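Local coordinates for hypothetical protein (Exiguobacterium sibiricum, PDB 2HKV) that is of unknown function but belongs to the DinB superfamily and binds a nickel ion within a largely helical fold, at residues 65-68 with 69-72; 91-94 with 95-99. One frame throughout, in Å; residues are numbered along the deposited sequence.

Contact 1. Residues 65-68 with 69-72; sequences TADE and MAQF
M69 closes the first turn of helix 66-73 on T65: its backbone N donates to T65 O at 2.9 Å, and its side-chain CG rests 3.4 Å from that same T65 O. A chi1 of -71° sets CG beside the backbone N of M69, close to the accepting carbonyl. Two further bends, at chi2 and chi3, then lead the end of the chain away from this turn, and the side chain packs on A56 of helix 43-61 and on the loop residue A64. A methionine, present here as selenomethionine, suits this buried place with its long, flexible apolar chain. T65 and E68 complete the start of the helix as a capping box, T65 being the N-cap. The T65 hydroxyl OG1 accepts from E68 N at 3.2 Å, while E68 OE1 accepts from T65 N at 3.1 Å in a nearly straight bond (165° at the hydrogen), met from above the carboxylate plane. E68 can reach back because its CG lies beside its own backbone N and the chain runs extended from there. Threonine carries its hydroxyl on a short branch, near enough for a first-turn N-H, and glutamate is long enough to return the bond. The acidic groups of E68 and D67 would probably also be favoured by the positive end of the helix dipole. Further on, A70 N bonds to A66 O at 2.9 Å, Q71 N to D67 O, and F72 N to E68 O in a more bent bond of 135°. The small CB of A70 fits 3.5 Å from D67 O, and the methylene CB of Q71 also packs against the D67 carbonyl. F72 touches E68 O with CB, but its ring heads away onto V52, E55 and A56 of helix 43-61.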
ATOM      1  N   THR A  65      12.193  -1.663 -22.268  1.00 40.22           N
ATOM      2  CA  THR A  65      11.357  -1.132 -23.305  1.00 37.09           C
ATOM      3  C   THR A  65       9.955  -1.695 -23.200  1.00 36.98           C
ATOM      4  O   THR A  65       9.688  -2.661 -22.460  1.00 33.32           O
ATOM      5  CB  THR A  65      11.951  -1.376 -24.714  1.00 39.63           C
ATOM      6  OG1 THR A  65      11.968  -2.784 -25.010  1.00 35.43           O
ATOM      7  CG2 THR A  65      13.357  -0.800 -24.779  1.00 37.38           C
ATOM      8  N   ALA A  66       9.058  -1.050 -23.937  1.00 36.13           N
ATOM      9  CA  ALA A  66       7.685  -1.488 -24.036  1.00 34.08           C
ATOM     10  C   ALA A  66       7.621  -2.937 -24.511  1.00 31.85           C
ATOM     11  O   ALA A  66       6.930  -3.735 -23.875  1.00 34.56           O
ATOM     12  CB  ALA A  66       6.909  -0.570 -24.930  1.00 31.03           C
ATOM     13  N   ASP A  67       8.394  -3.302 -25.540  1.00 29.87           N
ATOM     14  CA  ASP A  67       8.388  -4.675 -25.994  1.00 29.28           C
ATOM     15  C   ASP A  67       8.973  -5.630 -25.022  1.00 28.43           C
ATOM     16  O   ASP A  67       8.517  -6.756 -24.950  1.00 31.21           O
ATOM     17  CB  ASP A  67       9.109  -4.909 -27.308  1.00 21.43           C
ATOM     18  CG  ASP A  67       8.767  -6.293 -27.928  1.00 34.01           C
ATOM     19  OD1 ASP A  67       7.550  -6.622 -28.115  1.00 36.66           O
ATOM     20  OD2 ASP A  67       9.730  -7.022 -28.264  1.00 41.49           O
ATOM     21  N   GLU A  68       9.997  -5.211 -24.289  1.00 34.27           N
ATOM     22  CA  GLU A  68      10.644  -6.071 -23.317  1.00 34.45           C
ATOM     23  C   GLU A  68       9.661  -6.388 -22.226  1.00 32.20           C
ATOM     24  O   GLU A  68       9.584  -7.517 -21.742  1.00 31.83           O
ATOM     25  CB  GLU A  68      11.903  -5.383 -22.747  1.00 36.53           C
ATOM     26  CG  GLU A  68      13.102  -5.505 -23.711  1.00 43.42           C
ATOM     27  CD  GLU A  68      14.387  -4.757 -23.306  1.00 40.53           C
ATOM     28  OE1 GLU A  68      14.363  -3.884 -22.437  1.00 40.12           O
ATOM     29  OE2 GLU A  68      15.433  -5.040 -23.944  1.00 58.40           O
HETATM   30  N   MSE A  69       8.876  -5.388 -21.845  1.00 32.58           N
HETATM   31  CA  MSE A  69       7.892  -5.573 -20.804  1.00 31.63           C
HETATM   32  C   MSE A  69       6.743  -6.429 -21.288  1.00 30.51           C
HETATM   33  O   MSE A  69       6.214  -7.232 -20.515  1.00 32.70           O
HETATM   34  CB  MSE A  69       7.361  -4.222 -20.270  1.00 34.80           C
HETATM   35  CG  MSE A  69       8.323  -3.413 -19.449  1.00 40.82           C
HETATM   36 SE   MSE A  69       9.410  -4.490 -18.160  0.70 43.65          SE
HETATM   37  CE  MSE A  69       7.954  -5.223 -17.045  1.00 36.79           C
ATOM     38  N   ALA A  70       6.385  -6.307 -22.572  1.00 29.17           N
ATOM     39  CA  ALA A  70       5.321  -7.104 -23.104  1.00 29.09           C
ATOM     40  C   ALA A  70       5.762  -8.542 -23.076  1.00 29.41           C
ATOM     41  O   ALA A  70       4.965  -9.440 -22.854  1.00 35.14           O
ATOM     42  CB  ALA A  70       5.013  -6.713 -24.548  1.00 30.99           C
ATOM     43  N   GLN A  71       7.028  -8.759 -23.386  1.00 29.12           N
ATOM     44  CA  GLN A  71       7.575 -10.101 -23.416  1.00 30.47           C
ATOM     45  C   GLN A  71       7.597 -10.652 -21.991  1.00 31.93           C
ATOM     46  O   GLN A  71       7.355 -11.841 -21.830  1.00 34.11           O
ATOM     47  CB  GLN A  71       8.972 -10.071 -23.996  1.00 26.32           C
ATOM     48  CG  GLN A  71       9.678 -11.392 -23.920  1.00 28.44           C
ATOM     49  CD  GLN A  71      10.958 -11.407 -24.698  1.00 32.82           C
ATOM     50  OE1 GLN A  71      11.213 -10.528 -25.570  1.00 35.76           O
ATOM     51  NE2 GLN A  71      11.781 -12.428 -24.426  1.00 30.54           N
ATOM     52  N   PHE A  72       7.816  -9.771 -20.991  1.00 32.84           N
ATOM     53  CA  PHE A  72       7.913 -10.124 -19.583  1.00 31.52           C
ATOM     54  C   PHE A  72       6.553 -10.513 -19.069  1.00 34.32           C
ATOM     55  O   PHE A  72       6.408 -11.533 -18.430  1.00 37.68           O
ATOM     56  CB  PHE A  72       8.452  -8.929 -18.738  1.00 33.16           C
ATOM     57  CG  PHE A  72       8.505  -9.192 -17.243  1.00 35.14           C
ATOM     58  CD1 PHE A  72       9.633  -9.753 -16.647  1.00 38.15           C
ATOM     59  CD2 PHE A  72       7.465  -8.837 -16.455  1.00 30.46           C
ATOM     60  CE1 PHE A  72       9.686  -9.993 -15.265  1.00 32.11           C
ATOM     61  CE2 PHE A  72       7.491  -9.078 -15.055  1.00 41.92           C
ATOM     62  CZ  PHE A  72       8.600  -9.650 -14.470  1.00 33.69           C
TER

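Contact 2. Residues 91-94 with 95-99; sequences QYYQ and DRLMA
R96 lays its guanidinium flat over one face of the Y92 ring, a cation-pi stack between residues four apart, one turn along helix 82-98. CZ of R96 stands 3.4 Å from the centroid of the Y92 ring, and the two planes are 25° apart. NH1 of R96 hangs over the ring centre, while NH2 is shifted toward the hydroxyl end and comes tightly to 2.9 Å from CE2 of Y92. The arginine is probably somewhat strained: its chi2 of -23° is far from a staggered value, and this bend turns the chain back toward the N-terminal side, over the ring of Y92. The same arginine is also held by Y92 O. R96 NH1 donates to Y92 O at 2.9 Å and R96 N to the same Y92 O at 3.1 Å, from opposite faces of the carbonyl plane, so one oxygen holds both ends of the arginine. A water bonds to Y92 OH at 2.7 Å and, weakly, accepts from R96 NH2. An alanine in place of Y92 would probably leave the guanidinium without its aromatic bed and set it freer to turn, while the backbone oxygen would remain. Y92 also leans on E55 and R59 of helix 43-61. One residue earlier, Q91 and D95 make a polar pair on the exposed side: Q91 NE2 donates to D95 OD1 at 2.9 Å, on the syn side of OD1 but well out of the carboxylate plane, though OD1 itself lies in the plane of the Q91 amide. On the buried side Y93 and L97 suit the interior, with helix 4-26 and helix 114-138 around them. The Y93 hydroxyl is bonded to L118 O, and its ring carbon CE1 lies 4.3 Å from L97 CD2.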
ATOM      1  N   GLN A  91      13.449 -11.981  -4.427  1.00 33.74           N
ATOM      2  CA  GLN A  91      14.911 -12.110  -4.482  1.00 36.59           C
ATOM      3  C   GLN A  91      15.520 -11.035  -5.378  1.00 35.78           C
ATOM      4  O   GLN A  91      16.565 -10.457  -5.072  1.00 34.34           O
ATOM      5  CB  GLN A  91      15.308 -13.498  -4.997  1.00 37.84           C
ATOM      6  CG  GLN A  91      16.794 -13.769  -4.866  1.00 47.26           C
ATOM      7  CD  GLN A  91      17.245 -13.672  -3.415  1.00 53.35           C
ATOM      8  OE1 GLN A  91      16.719 -14.376  -2.542  1.00 54.28           O
ATOM      9  NE2 GLN A  91      18.190 -12.767  -3.146  1.00 38.31           N
ATOM     10  N   TYR A  92      14.854 -10.760  -6.495  1.00 35.29           N
ATOM     11  CA  TYR A  92      15.325  -9.776  -7.438  1.00 36.69           C
ATOM     12  C   TYR A  92      15.341  -8.416  -6.747  1.00 35.73           C
ATOM     13  O   TYR A  92      16.336  -7.651  -6.854  1.00 35.81           O
ATOM     14  CB  TYR A  92      14.381  -9.729  -8.638  1.00 36.85           C
ATOM     15  CG  TYR A  92      14.843  -8.859  -9.772  1.00 38.77           C
ATOM     16  CD1 TYR A  92      14.629  -7.490  -9.738  1.00 40.83           C
ATOM     17  CD2 TYR A  92      15.508  -9.397 -10.869  1.00 39.74           C
ATOM     18  CE1 TYR A  92      15.040  -6.665 -10.762  1.00 43.96           C
ATOM     19  CE2 TYR A  92      15.911  -8.577 -11.925  1.00 42.44           C
ATOM     20  CZ  TYR A  92      15.677  -7.206 -11.853  1.00 42.15           C
ATOM     21  OH  TYR A  92      16.078  -6.374 -12.861  1.00 49.25           O
ATOM     22  N   TYR A  93      14.234  -8.133  -6.070  1.00 36.32           N
ATOM     23  CA  TYR A  93      14.084  -6.889  -5.328  1.00 34.80           C
ATOM     24  C   TYR A  93      15.188  -6.763  -4.252  1.00 35.32           C
ATOM     25  O   TYR A  93      15.799  -5.714  -4.100  1.00 36.14           O
ATOM     26  CB  TYR A  93      12.692  -6.801  -4.716  1.00 34.65           C
ATOM     27  CG  TYR A  93      12.379  -5.477  -3.967  1.00 33.61           C
ATOM     28  CD1 TYR A  93      12.650  -5.334  -2.604  1.00 32.06           C
ATOM     29  CD2 TYR A  93      11.805  -4.392  -4.633  1.00 33.63           C
ATOM     30  CE1 TYR A  93      12.348  -4.163  -1.934  1.00 34.29           C
ATOM     31  CE2 TYR A  93      11.504  -3.203  -3.963  1.00 34.71           C
ATOM     32  CZ  TYR A  93      11.794  -3.092  -2.615  1.00 33.08           C
ATOM     33  OH  TYR A  93      11.525  -1.920  -1.956  1.00 35.72           O
ATOM     34  N   GLN A  94      15.400  -7.822  -3.496  1.00 33.87           N
ATOM     35  CA  GLN A  94      16.388  -7.759  -2.417  1.00 37.67           C
ATOM     36  C   GLN A  94      17.764  -7.476  -2.966  1.00 34.48           C
ATOM     37  O   GLN A  94      18.555  -6.738  -2.368  1.00 37.32           O
ATOM     38  CB  GLN A  94      16.430  -9.053  -1.627  1.00 39.73           C
ATOM     39  CG  GLN A  94      15.239  -9.266  -0.752  1.00 43.17           C
ATOM     40  CD  GLN A  94      15.347 -10.576  -0.021  1.00 45.52           C
ATOM     41  OE1 GLN A  94      14.712 -11.577  -0.392  1.00 60.54           O
ATOM     42  NE2 GLN A  94      16.196 -10.600   0.989  1.00 43.21           N
ATOM     43  N   ASP A  95      18.077  -8.046  -4.122  1.00 34.02           N
ATOM     44  CA  ASP A  95      19.388  -7.811  -4.692  1.00 36.10           C
ATOM     45  C   ASP A  95      19.565  -6.359  -5.141  1.00 34.49           C
ATOM     46  O   ASP A  95      20.626  -5.774  -4.955  1.00 33.44           O
ATOM     47  CB  ASP A  95      19.579  -8.722  -5.892  1.00 38.78           C
ATOM     48  CG  ASP A  95      19.621 -10.208  -5.513  1.00 47.40           C
ATOM     49  OD1 ASP A  95      19.681 -10.545  -4.290  1.00 53.69           O
ATOM     50  OD2 ASP A  95      19.605 -11.040  -6.462  1.00 53.98           O
ATOM     51  N   ARG A  96      18.522  -5.784  -5.740  1.00 33.75           N
ATOM     52  CA  ARG A  96      18.549  -4.371  -6.149  1.00 36.77           C
ATOM     53  C   ARG A  96      18.565  -3.444  -4.912  1.00 39.74           C
ATOM     54  O   ARG A  96      19.186  -2.360  -4.892  1.00 40.99           O
ATOM     55  CB  ARG A  96      17.378  -4.044  -7.077  1.00 39.35           C
ATOM     56  CG  ARG A  96      17.406  -4.773  -8.444  1.00 39.93           C
ATOM     57  CD  ARG A  96      18.796  -5.203  -8.840  1.00 53.30           C
ATOM     58  NE  ARG A  96      18.860  -5.990 -10.070  1.00 58.46           N
ATOM     59  CZ  ARG A  96      18.543  -7.282 -10.205  1.00 60.80           C
ATOM     60  NH1 ARG A  96      18.059  -8.000  -9.204  1.00 58.82           N
ATOM     61  NH2 ARG A  96      18.704  -7.857 -11.393  1.00 72.00           N
ATOM     62  N   LEU A  97      17.886  -3.900  -3.884  1.00 40.06           N
ATOM     63  CA  LEU A  97      17.754  -3.129  -2.660  1.00 41.18           C
ATOM     64  C   LEU A  97      19.111  -2.837  -2.097  1.00 37.54           C
ATOM     65  O   LEU A  97      19.382  -1.727  -1.705  1.00 41.25           O
ATOM     66  CB  LEU A  97      16.889  -3.875  -1.653  1.00 41.06           C
ATOM     67  CG  LEU A  97      16.646  -3.249  -0.265  1.00 40.83           C
ATOM     68  CD1 LEU A  97      16.025  -1.852  -0.412  1.00 37.37           C
ATOM     69  CD2 LEU A  97      15.776  -4.150   0.591  1.00 38.70           C
HETATM   70  N   MSE A  98      19.979  -3.834  -2.121  1.00 40.92           N
HETATM   71  CA  MSE A  98      21.272  -3.729  -1.491  1.00 43.66           C
HETATM   72  C   MSE A  98      22.341  -3.156  -2.409  1.00 44.49           C
HETATM   73  O   MSE A  98      23.262  -2.520  -1.949  1.00 45.46           O
HETATM   74  CB  MSE A  98      21.684  -5.098  -0.979  1.00 46.03           C
HETATM   75  CG  MSE A  98      20.637  -5.692  -0.050  1.00 48.94           C
HETATM   76 SE   MSE A  98      20.292  -4.594   1.582  0.70 59.58          SE
HETATM   77  CE  MSE A  98      18.609  -5.525   2.289  1.00 49.81           C
ATOM     78  N   ALA A  99      22.191  -3.334  -3.707  1.00 47.94           N
ATOM     79  CA  ALA A  99      23.173  -2.859  -4.677  1.00 53.19           C
ATOM     80  C   ALA A  99      22.778  -1.506  -5.301  1.00 56.87           C
ATOM     81  O   ALA A  99      21.629  -1.302  -5.713  1.00 56.13           O
ATOM     82  CB  ALA A  99      23.297  -3.884  -5.749  1.00 54.01           C
TER
HETATM   83  O   HOH W   1      18.229  -7.201 -14.355  1.00 70.70           O

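How the contacts relate
Following the chain from the N terminus, helices 4-26 and 43-61 come first, and H49 of the latter is a nickel ligand. Contact 1 lies next, at the start of short helix 66-73, and contact 2 follows on the last turns of helix 82-98. Each joins consecutive residues, so neither closes a long loop; they stand in series and neither nest nor cross. Their centres are 21 Å apart and their nearest atoms about 7 Å, without touching. Both face helix 43-61, where E55 is touched from both sites, and contact 2 also adjoins helices 4-26 and 114-138, the latter carrying nickel ligands H124 and H128.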